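Local coordinates for putative cell adhesion protein (PDB 4GPV), which probably serves as a FimA-like structural subunit of adhesive pili in the gut bacterium Bacteroides eggerthii, at residues I262-S267 / P277-I282; V184-G189 / F207-N212; F53-G58 / K104-L109. One frame throughout, in Å; residues are numbered along the deposited sequence. Where two conformers were deposited one is given.

Contact 1. Residues I262-S267 / P277-I282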
loop_
_atom_site.group_PDB
_atom_site.type_symbol
_atom_site.label_atom_id
_atom_site.label_comp_id
_atom_site.label_asym_id
_atom_site.label_seq_id
_atom_site.Cartn_x
_atom_site.Cartn_y
_atom_site.Cartn_z
ATOM N N ILE A 262 -9.413 -3.739 -6.947
ATOM C CA ILE A 262 -10.565 -4.580 -6.593
ATOM C C ILE A 262 -10.111 -5.636 -5.592
ATOM O O ILE A 262 -9.116 -6.323 -5.834
ATOM C CB ILE A 262 -11.200 -5.288 -7.843
ATOM C CG1 ILE A 262 -11.502 -4.315 -9.008
ATOM C CG2 ILE A 262 -12.430 -6.191 -7.423
ATOM C CD1 ILE A 262 -11.842 -4.974 -10.314
ATOM N N LEU A 263 -10.835 -5.777 -4.491
ATOM C CA LEU A 263 -10.590 -6.872 -3.540
ATOM C C LEU A 263 -11.672 -7.909 -3.769
ATOM O O LEU A 263 -12.830 -7.539 -3.887
ATOM C CB LEU A 263 -10.602 -6.388 -2.070
ATOM C CG LEU A 263 -10.459 -7.506 -1.002
ATOM C CD1 LEU A 263 -9.055 -8.131 -1.018
ATOM C CD2 LEU A 263 -10.801 -6.961 0.370
ATOM N N ALA A 264 -11.311 -9.209 -3.893
ATOM C CA ALA A 264 -12.349 -10.202 -4.096
ATOM C C ALA A 264 -12.025 -11.537 -3.457
ATOM O O ALA A 264 -10.855 -11.877 -3.228
ATOM C CB ALA A 264 -12.551 -10.442 -5.599
ATOM N N ILE A 265 -13.082 -12.299 -3.213
ATOM C CA ILE A 265 -12.977 -13.718 -2.943
ATOM C C ILE A 265 -13.126 -14.362 -4.310
ATOM O O ILE A 265 -14.119 -14.092 -4.977
ATOM C CB ILE A 265 -13.993 -14.258 -1.931
ATOM C CG1 ILE A 265 -13.819 -13.588 -0.561
ATOM C CG2 ILE A 265 -13.881 -15.819 -1.846
ATOM C CD1 ILE A 265 -15.042 -13.739 0.336
ATOM N N LYS A 266 -12.147 -15.173 -4.745
ATOM C CA LYS A 266 -12.233 -15.888 -6.024
ATOM C C LYS A 266 -12.598 -17.328 -5.692
ATOM O O LYS A 266 -11.957 -17.930 -4.828
ATOM C CB LYS A 266 -10.890 -15.795 -6.784
ATOM C CG LYS A 266 -10.944 -16.475 -8.147
ATOM C CD LYS A 266 -10.414 -17.895 -8.100
ATOM C CE LYS A 266 -10.945 -18.703 -9.262
ATOM N NZ LYS A 266 -10.402 -20.090 -9.232
ATOM N N SER A 267 -13.627 -17.874 -6.359
ATOM C CA SER A 267 -14.070 -19.223 -6.076
ATOM C C SER A 267 -14.294 -19.972 -7.368
ATOM O O SER A 267 -14.202 -19.377 -8.452
ATOM C CB SER A 267 -15.359 -19.171 -5.257
ATOM O OG SER A 267 -15.190 -18.334 -4.125
ATOM N N PRO A 277 -14.760 -19.781 -12.921
ATOM C CA PRO A 277 -14.418 -18.883 -11.813
ATOM C C PRO A 277 -15.558 -17.893 -11.516
ATOM O O PRO A 277 -16.242 -17.382 -12.420
ATOM C CB PRO A 277 -13.157 -18.160 -12.306
ATOM C CG PRO A 277 -13.209 -18.248 -13.770
ATOM C CD PRO A 277 -14.037 -19.427 -14.165
ATOM N N ILE A 278 -15.788 -17.654 -10.232
ATOM C CA ILE A 278 -16.789 -16.692 -9.758
ATOM C C ILE A 278 -16.105 -15.825 -8.738
ATOM O O ILE A 278 -15.059 -16.200 -8.196
ATOM C CB ILE A 278 -18.113 -17.301 -9.219
ATOM C CG1 ILE A 278 -17.848 -18.215 -8.002
ATOM C CG2 ILE A 278 -18.894 -18.015 -10.338
ATOM C CD1 ILE A 278 -19.031 -18.616 -7.195
ATOM N N PHE A 279 -16.662 -14.658 -8.510
ATOM C CA PHE A 279 -16.054 -13.684 -7.599
ATOM C C PHE A 279 -17.063 -13.044 -6.669
ATOM O O PHE A 279 -18.212 -12.846 -7.044
ATOM C CB PHE A 279 -15.381 -12.562 -8.424
ATOM C CG PHE A 279 -14.290 -13.031 -9.349
ATOM C CD1 PHE A 279 -14.587 -13.475 -10.636
ATOM C CD2 PHE A 279 -12.969 -13.064 -8.930
ATOM C CE1 PHE A 279 -13.575 -13.929 -11.488
ATOM C CE2 PHE A 279 -11.952 -13.475 -9.788
ATOM C CZ PHE A 279 -12.266 -13.955 -11.053
ATOM N N TYR A 280 -16.604 -12.662 -5.463
ATOM C CA TYR A 280 -17.406 -11.873 -4.522
ATOM C C TYR A 280 -16.569 -10.610 -4.330
ATOM O O TYR A 280 -15.651 -10.604 -3.514
ATOM C CB TYR A 280 -17.662 -12.635 -3.212
ATOM C CG TYR A 280 -18.307 -13.983 -3.423
ATOM C CD1 TYR A 280 -19.697 -14.113 -3.460
ATOM C CD2 TYR A 280 -17.538 -15.140 -3.519
ATOM C CE1 TYR A 280 -20.303 -15.365 -3.540
ATOM C CE2 TYR A 280 -18.138 -16.401 -3.650
ATOM C CZ TYR A 280 -19.522 -16.506 -3.663
ATOM O OH TYR A 280 -20.107 -17.756 -3.766
ATOM N N PRO A 281 -16.752 -9.596 -5.199
ATOM C CA PRO A 281 -15.798 -8.479 -5.213
ATOM C C PRO A 281 -16.275 -7.153 -4.611
ATOM O O PRO A 281 -17.478 -6.929 -4.415
ATOM C CB PRO A 281 -15.598 -8.280 -6.709
ATOM C CG PRO A 281 -16.946 -8.643 -7.314
ATOM C CD PRO A 281 -17.686 -9.503 -6.340
ATOM N N ILE A 282 -15.305 -6.262 -4.398
ATOM C CA ILE A 282 -15.543 -4.881 -4.013
ATOM C C ILE A 282 -14.597 -3.997 -4.815
ATOM O O ILE A 282 -13.380 -4.189 -4.771
ATOM C CB ILE A 282 -15.509 -4.581 -2.490
ATOM C CG1 ILE A 282 -16.091 -3.158 -2.182
ATOM C CG2 ILE A 282 -14.150 -4.760 -1.884
ATOM C CD1 ILE A 282 -17.679 -2.910 -2.664
HETATM O O HOH W 1 -14.825 -8.142 -1.467
#

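Contact 2. Residues V184-G189 / F207-N212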
loop_
_atom_site.group_PDB
_atom_site.type_symbol
_atom_site.label_atom_id
_atom_site.label_comp_id
_atom_site.label_asym_id
_atom_site.label_seq_id
_atom_site.Cartn_x
_atom_site.Cartn_y
_atom_site.Cartn_z
ATOM N N VAL A 184 -8.131 -12.383 -3.279
ATOM C CA VAL A 184 -7.227 -11.804 -4.287
ATOM C C VAL A 184 -7.340 -10.276 -4.357
ATOM O O VAL A 184 -8.389 -9.725 -4.078
ATOM C CB VAL A 184 -7.463 -12.432 -5.703
ATOM C CG1 VAL A 184 -7.171 -13.941 -5.734
ATOM C CG2 VAL A 184 -8.872 -12.128 -6.238
ATOM N N LEU A 185 -6.242 -9.619 -4.716
ATOM C CA LEU A 185 -6.240 -8.193 -4.953
ATOM C C LEU A 185 -6.009 -8.026 -6.423
ATOM O O LEU A 185 -5.011 -8.511 -6.944
ATOM C CB LEU A 185 -5.198 -7.421 -4.105
ATOM C CG LEU A 185 -5.417 -5.897 -4.059
ATOM C CD1 LEU A 185 -6.758 -5.533 -3.325
ATOM C CD2 LEU A 185 -4.226 -5.201 -3.352
ATOM N N LEU A 186 -6.911 -7.328 -7.089
ATOM C CA LEU A 186 -6.787 -7.104 -8.527
ATOM C C LEU A 186 -6.418 -5.672 -8.762
ATOM O O LEU A 186 -6.994 -4.770 -8.124
ATOM C CB LEU A 186 -8.105 -7.475 -9.274
ATOM C CG LEU A 186 -8.786 -8.804 -8.894
ATOM C CD1 LEU A 186 -10.096 -9.003 -9.741
ATOM C CD2 LEU A 186 -7.818 -9.997 -9.076
ATOM N N PHE A 187 -5.438 -5.427 -9.667
ATOM C CA PHE A 187 -5.050 -4.071 -10.059
ATOM C C PHE A 187 -4.573 -3.250 -8.888
ATOM O O PHE A 187 -5.026 -2.132 -8.667
ATOM C CB PHE A 187 -6.195 -3.333 -10.802
ATOM C CG PHE A 187 -6.749 -4.209 -11.894
ATOM C CD1 PHE A 187 -5.936 -4.645 -12.930
ATOM C CD2 PHE A 187 -8.050 -4.693 -11.822
ATOM C CE1 PHE A 187 -6.420 -5.532 -13.892
ATOM C CE2 PHE A 187 -8.534 -5.578 -12.777
ATOM C CZ PHE A 187 -7.713 -5.998 -13.808
ATOM N N ALA A 188 -3.575 -3.792 -8.187
ATOM C CA ALA A 188 -2.824 -3.049 -7.178
ATOM C C ALA A 188 -1.947 -2.041 -7.925
ATOM O O ALA A 188 -1.266 -2.456 -8.865
ATOM C CB ALA A 188 -1.932 -4.017 -6.405
ATOM N N GLY A 189 -1.942 -0.766 -7.530
ATOM C CA GLY A 189 -1.094 0.225 -8.198
ATOM C C GLY A 189 0.379 -0.163 -8.108
ATOM O O GLY A 189 0.865 -0.524 -7.032
ATOM N N PHE A 207 -0.054 -1.849 -13.160
ATOM C CA PHE A 207 -0.634 -2.562 -12.029
ATOM C C PHE A 207 -0.083 -3.959 -11.864
ATOM O O PHE A 207 0.348 -4.578 -12.834
ATOM C CB PHE A 207 -2.162 -2.731 -12.295
ATOM C CG PHE A 207 -2.891 -1.441 -12.594
ATOM C CD1 PHE A 207 -3.321 -0.622 -11.561
ATOM C CD2 PHE A 207 -2.968 -0.951 -13.895
ATOM C CE1 PHE A 207 -3.886 0.626 -11.826
ATOM C CE2 PHE A 207 -3.527 0.304 -14.157
ATOM C CZ PHE A 207 -4.011 1.066 -13.119
ATOM N N TYR A 208 -0.298 -4.519 -10.680
ATOM C CA TYR A 208 -0.107 -5.944 -10.443
ATOM C C TYR A 208 -1.491 -6.552 -10.201
ATOM O O TYR A 208 -2.378 -5.849 -9.702
ATOM C CB TYR A 208 0.794 -6.203 -9.234
ATOM C CG TYR A 208 2.204 -5.695 -9.415
ATOM C CD1 TYR A 208 3.144 -6.432 -10.140
ATOM C CD2 TYR A 208 2.611 -4.504 -8.830
ATOM C CE1 TYR A 208 4.460 -5.982 -10.276
ATOM C CE2 TYR A 208 3.903 -4.018 -9.004
ATOM C CZ TYR A 208 4.823 -4.762 -9.723
ATOM O OH TYR A 208 6.112 -4.301 -9.786
ATOM N N THR A 209 -1.673 -7.846 -10.465
ATOM C CA THR A 209 -2.964 -8.457 -10.200
ATOM C C THR A 209 -2.759 -9.910 -9.683
ATOM O O THR A 209 -1.834 -10.617 -10.112
ATOM C CB THR A 209 -3.904 -8.338 -11.435
ATOM O OG1 THR A 209 -5.241 -8.493 -10.995
ATOM C CG2 THR A 209 -3.611 -9.368 -12.516
ATOM N N GLY A 210 -3.580 -10.306 -8.730
ATOM C CA GLY A 210 -3.474 -11.644 -8.142
ATOM C C GLY A 210 -4.095 -12.761 -8.946
ATOM O O GLY A 210 -3.810 -13.942 -8.709
ATOM N N PHE A 211 -4.980 -12.411 -9.901
ATOM C CA PHE A 211 -5.669 -13.396 -10.726
ATOM C C PHE A 211 -6.130 -12.721 -12.001
ATOM O O PHE A 211 -6.693 -11.638 -11.924
ATOM C CB PHE A 211 -6.886 -13.972 -9.940
ATOM C CG PHE A 211 -7.592 -15.114 -10.630
ATOM C CD1 PHE A 211 -7.103 -16.417 -10.536
ATOM C CD2 PHE A 211 -8.708 -14.883 -11.422
ATOM C CE1 PHE A 211 -7.756 -17.474 -11.180
ATOM C CE2 PHE A 211 -9.351 -15.939 -12.083
ATOM C CZ PHE A 211 -8.871 -17.229 -11.952
ATOM N N ASN A 212 -5.954 -13.361 -13.170
ATOM C CA ASN A 212 -6.416 -12.716 -14.400
ATOM C C ASN A 212 -7.059 -13.711 -15.371
ATOM O O ASN A 212 -7.217 -13.374 -16.545
ATOM C CB ASN A 212 -5.239 -11.999 -15.089
ATOM C CG ASN A 212 -4.177 -12.911 -15.684
ATOM O OD1 ASN A 212 -4.162 -14.130 -15.492
ATOM N ND2 ASN A 212 -3.271 -12.344 -16.456
#

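Contact 3. Residues F53-G58 / K104-L109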
loop_
_atom_site.group_PDB
_atom_site.type_symbol
_atom_site.label_atom_id
_atom_site.label_comp_id
_atom_site.label_asym_id
_atom_site.label_seq_id
_atom_site.Cartn_x
_atom_site.Cartn_y
_atom_site.Cartn_z
ATOM N N PHE A 53 18.373 13.072 3.057
ATOM C CA PHE A 53 18.838 13.938 1.981
ATOM C C PHE A 53 18.696 15.378 2.434
ATOM O O PHE A 53 17.634 15.761 2.926
ATOM C CB PHE A 53 18.039 13.717 0.680
ATOM C CG PHE A 53 17.966 12.283 0.221
ATOM C CD1 PHE A 53 17.038 11.404 0.780
ATOM C CD2 PHE A 53 18.801 11.818 -0.786
ATOM C CE1 PHE A 53 16.974 10.069 0.368
ATOM C CE2 PHE A 53 18.743 10.477 -1.198
ATOM C CZ PHE A 53 17.835 9.613 -0.618
ATOM N N LEU A 54 19.755 16.175 2.269
ATOM C CA LEU A 54 19.712 17.576 2.643
ATOM C C LEU A 54 19.893 18.417 1.399
ATOM O O LEU A 54 20.799 18.139 0.622
ATOM C CB LEU A 54 20.800 17.924 3.677
ATOM C CG LEU A 54 20.724 17.210 5.028
ATOM C CD1 LEU A 54 21.995 17.507 5.870
ATOM C CD2 LEU A 54 19.502 17.628 5.788
ATOM N N PHE A 55 19.025 19.418 1.187
ATOM C CA PHE A 55 19.130 20.245 -0.019
ATOM C C PHE A 55 19.242 21.704 0.288
ATOM O O PHE A 55 18.649 22.183 1.249
ATOM C CB PHE A 55 17.906 20.031 -0.926
ATOM C CG PHE A 55 17.792 18.616 -1.422
ATOM C CD1 PHE A 55 18.617 18.151 -2.440
ATOM C CD2 PHE A 55 16.883 17.738 -0.855
ATOM C CE1 PHE A 55 18.528 16.826 -2.880
ATOM C CE2 PHE A 55 16.791 16.412 -1.299
ATOM C CZ PHE A 55 17.610 15.966 -2.304
ATOM N N ARG A 56 19.965 22.423 -0.575
ATOM C CA ARG A 56 20.108 23.870 -0.480
ATOM C C ARG A 56 18.856 24.539 -1.106
ATOM O O ARG A 56 18.013 23.840 -1.683
ATOM C CB ARG A 56 21.412 24.321 -1.143
ATOM C CG ARG A 56 22.606 23.686 -0.458
ATOM C CD ARG A 56 23.956 24.096 -1.001
ATOM N NE ARG A 56 24.973 23.375 -0.241
ATOM C CZ ARG A 56 26.180 23.049 -0.686
ATOM N NH1 ARG A 56 26.591 23.463 -1.881
ATOM N NH2 ARG A 56 27.007 22.359 0.080
ATOM N N GLU A 57 18.747 25.883 -0.984
ATOM C CA GLU A 57 17.610 26.666 -1.490
ATOM C C GLU A 57 17.358 26.392 -2.984
ATOM O O GLU A 57 16.201 26.261 -3.398
ATOM C CB GLU A 57 17.853 28.171 -1.228
ATOM C CG GLU A 57 16.755 29.127 -1.689
ATOM C CD GLU A 57 15.360 28.984 -1.109
ATOM O OE1 GLU A 57 15.230 28.570 0.066
ATOM O OE2 GLU A 57 14.391 29.332 -1.823
ATOM N N GLY A 58 18.426 26.272 -3.759
ATOM C CA GLY A 58 18.325 26.019 -5.191
ATOM C C GLY A 58 18.218 24.573 -5.630
ATOM O O GLY A 58 18.386 24.287 -6.819
ATOM N N LYS A 104 20.702 13.563 -7.484
ATOM C CA LYS A 104 21.720 14.612 -7.444
ATOM C C LYS A 104 21.134 15.913 -6.938
ATOM O O LYS A 104 21.868 16.789 -6.464
ATOM C CB LYS A 104 22.324 14.860 -8.842
ATOM C CG LYS A 104 22.686 13.619 -9.647
ATOM C CD LYS A 104 24.025 13.024 -9.277
ATOM C CE LYS A 104 24.395 11.927 -10.236
ATOM N NZ LYS A 104 25.298 10.950 -9.598
ATOM N N THR A 105 19.819 16.080 -7.136
ATOM C CA THR A 105 19.086 17.289 -6.789
ATOM C C THR A 105 17.743 16.991 -6.145
ATOM O O THR A 105 17.258 15.857 -6.174
ATOM C CB THR A 105 18.827 18.141 -8.044
ATOM O OG1 THR A 105 17.915 17.424 -8.884
ATOM C CG2 THR A 105 20.107 18.566 -8.785
ATOM N N GLU A 106 17.104 18.044 -5.618
ATOM C CA GLU A 106 15.793 17.918 -4.992
ATOM C C GLU A 106 14.759 17.489 -6.035
ATOM O O GLU A 106 13.936 16.626 -5.747
ATOM C CB GLU A 106 15.429 19.257 -4.359
ATOM C CG GLU A 106 14.181 19.236 -3.497
ATOM C CD GLU A 106 13.970 20.533 -2.745
ATOM O OE1 GLU A 106 14.784 21.470 -2.922
ATOM O OE2 GLU A 106 12.997 20.611 -1.966
ATOM N N THR A 107 14.856 18.041 -7.266
ATOM C CA THR A 107 13.976 17.674 -8.386
ATOM C C THR A 107 14.095 16.163 -8.630
ATOM O O THR A 107 13.067 15.506 -8.749
ATOM C CB THR A 107 14.319 18.511 -9.631
ATOM O OG1 THR A 107 14.143 19.891 -9.310
ATOM C CG2 THR A 107 13.432 18.169 -10.845
ATOM N N ASP A 108 15.321 15.597 -8.599
ATOM C CA ASP A 108 15.508 14.147 -8.775
ATOM C C ASP A 108 14.830 13.342 -7.703
ATOM O O ASP A 108 14.193 12.333 -8.012
ATOM C CB ASP A 108 16.989 13.748 -8.767
ATOM C CG ASP A 108 17.801 14.259 -9.935
ATOM O OD1 ASP A 108 17.193 14.556 -10.997
ATOM O OD2 ASP A 108 19.055 14.308 -9.808
ATOM N N LEU A 109 15.023 13.735 -6.429
ATOM C CA LEU A 109 14.454 12.972 -5.331
ATOM C C LEU A 109 12.924 12.961 -5.410
ATOM O O LEU A 109 12.313 11.921 -5.188
ATOM C CB LEU A 109 14.906 13.538 -3.980
ATOM C CG LEU A 109 14.292 12.846 -2.756
ATOM C CD1 LEU A 109 14.753 11.433 -2.632
ATOM C CD2 LEU A 109 14.626 13.572 -1.510
HETATM O O HOH W 2 15.471 22.931 -0.806
HETATM O O HOH W 3 14.700 23.827 -4.274
#

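Contact 1. Residues I262-S267 / P277-I282
Leu263 O takes the N-H of Ile282, 2.8 Å from Ile282 N, and also accepts from a water that reaches Tyr280 O by a weak bond; Leu263 N donates back to Ile282 O. These bonds belong to the antiparallel beta hairpin of strands 262-271 and 274-283, in the transthyretin-like C-terminal domain of the FimA family. Ile265 pairs with Tyr280 and Ser267 with Ile278 in the same two-way fashion. Between the Leu263-Ile282 and Ile265-Tyr280 pairs lies the non-hydrogen-bonded pair Ala264 and Pro281, whose CA atoms are 4.0 Å apart; this position needs no N-H across the hairpin, and the proline fits without losing a rung. On the face carrying Ala264, Lys266 and Phe279, the lysine has CG anti to its backbone N (chi1 -178°), which puts CG 3.6 Å from Phe279 CE2, while Ala264 CB comes to the ring edge. A bend further along the lysine chain carries CE over to Pro277 CB, and NZ forms a salt bridge with Asp181. Replacing Phe279 by an alanine would probably leave the Lys266 methylenes without their aromatic neighbour and Tyr214 without its edge-to-face partner. On the other face Tyr280 crosses Ile265 at a slant, with CD2 4.0 Å from Ile265 CB. Ser267 OG, hydrogen-bonded to Asp180, lies in the plane of the tyrosine ring at its edge, 3.6 Å from Tyr280 CE2.

Contact 2. Residues V184-G189 / F207-N212
Residues 184-189 and 207-212 run antiparallel, their short strand axes at 151°, and the regular ladder between them is interrupted where Phe187 and Ala188 both face Tyr208 in a G1 beta bulge. Phe187 takes up the left-handed backbone conformation of the first bulge position (phi 60°). Beyond it, Ala188 and Tyr208 form a hydrogen-bonded pair: Ala188 N gives its proton to Tyr208 O at 2.8 Å, and Tyr208 N returns a bond to Ala188 O. On the other side of the bulge, Gly210 N binds Leu185 O at 2.9 Å.

Thr209 fills the step between these bonds with its side chain. Its OG1 stands anti to the backbone N (chi1 -159°), a setting that brings it within 3.2 Å of Leu186 CA and lets it accept a weak bond from Phe187 N at 3.3 Å. The same oxygen sits over the centre of one face of the Phe187 ring, 4.3 Å above its plane. The two phenylalanines each bring CB to the other's ring: Phe207 CB approaches the edge of the Phe187 ring, and Phe187 CB lies 4.0 Å from Phe207 CD1. Val222 and Tyr214 also pack against Phe187. Leu186 extends CD2 to 3.5 Å from Phe211 O and touches Phe211 CB, and Val184 CG1 packs against Phe211 CB as well. The contact buries Phe211 N without a partner in the model.

Through Phe187 O, which accepts a bond from Thr261, the bulge is also tied to the residue preceding strand 262-271. This is a G1 bulge in an antiparallel pair, joining the long strand 176-193 to the short strand 207-209 of the domain's mixed sheet.

Contact 3. Residues F53-G58 / K104-L109
A capping box opens the short helix 106-111, which packs on strand 50-56 through two phenylalanines of that strand. Thr105 is the N-cap: its OG1 accepts from Asp108 N, and Asp108 OD2 reaches back to take the N-H groups of both Thr105 and Lys104. The Lys104 bond, 2.9 Å from N to OD2, uses the anti lone pair, whereas the Thr105 N-H comes from above the carboxylate plane. The helix start is laid over the Phe55 ring. Phe55 CE1 lies 3.3 Å from Glu106 N, and Glu106 CB sits over the ring face in a CH-pi contact, 3.9 Å from the centroid. Leu109, one turn on, joins both rings. With CG anti to the backbone N (chi1 177°), it lowers CD1 over the centre of the Phe53 face, 4.0 Å from that centroid, and sends CD2 to the edge of the Phe55 ring, 3.6 Å from CE2. Phe100 also packs on Phe53 and Leu109. No direct hydrogen bond crosses between the segments; the polar link runs through water and the extended Glu106 side chain, whose carboxylate is turned only 9° from the Phe55 ring plane. Its OE2 is hydrogen-bonded to Tyr87 OH of strand 83-90. Glu106 OE1 accepts from two waters, each 2.7 Å away, one also donating to Arg56 O and the other to Glu57 O.

In the fold
Contacts 1 and 2 share one mixed sheet of the C-terminal domain, their centres 11 Å apart. Strand 176-193 lies between strand 207-209 on one side and strand 262-271 on the other, and the two contacts meet directly: Leu186 N is 2.7 Å from Ile262 O and Val184 N 2.8 Å from Ala264 O, probable hydrogen bonds. Leu263 CD1 also packs on Val184 O. Contact 3 sets a helix start against strand 50-56 of the other, larger sheet. Its centre is 34 Å from that of contact 2 and 44 Å from that of contact 1, with nearest atoms about 17 Å and 27 Å away. Contacts 1 and 3 lie on opposite sides of the chain's centre.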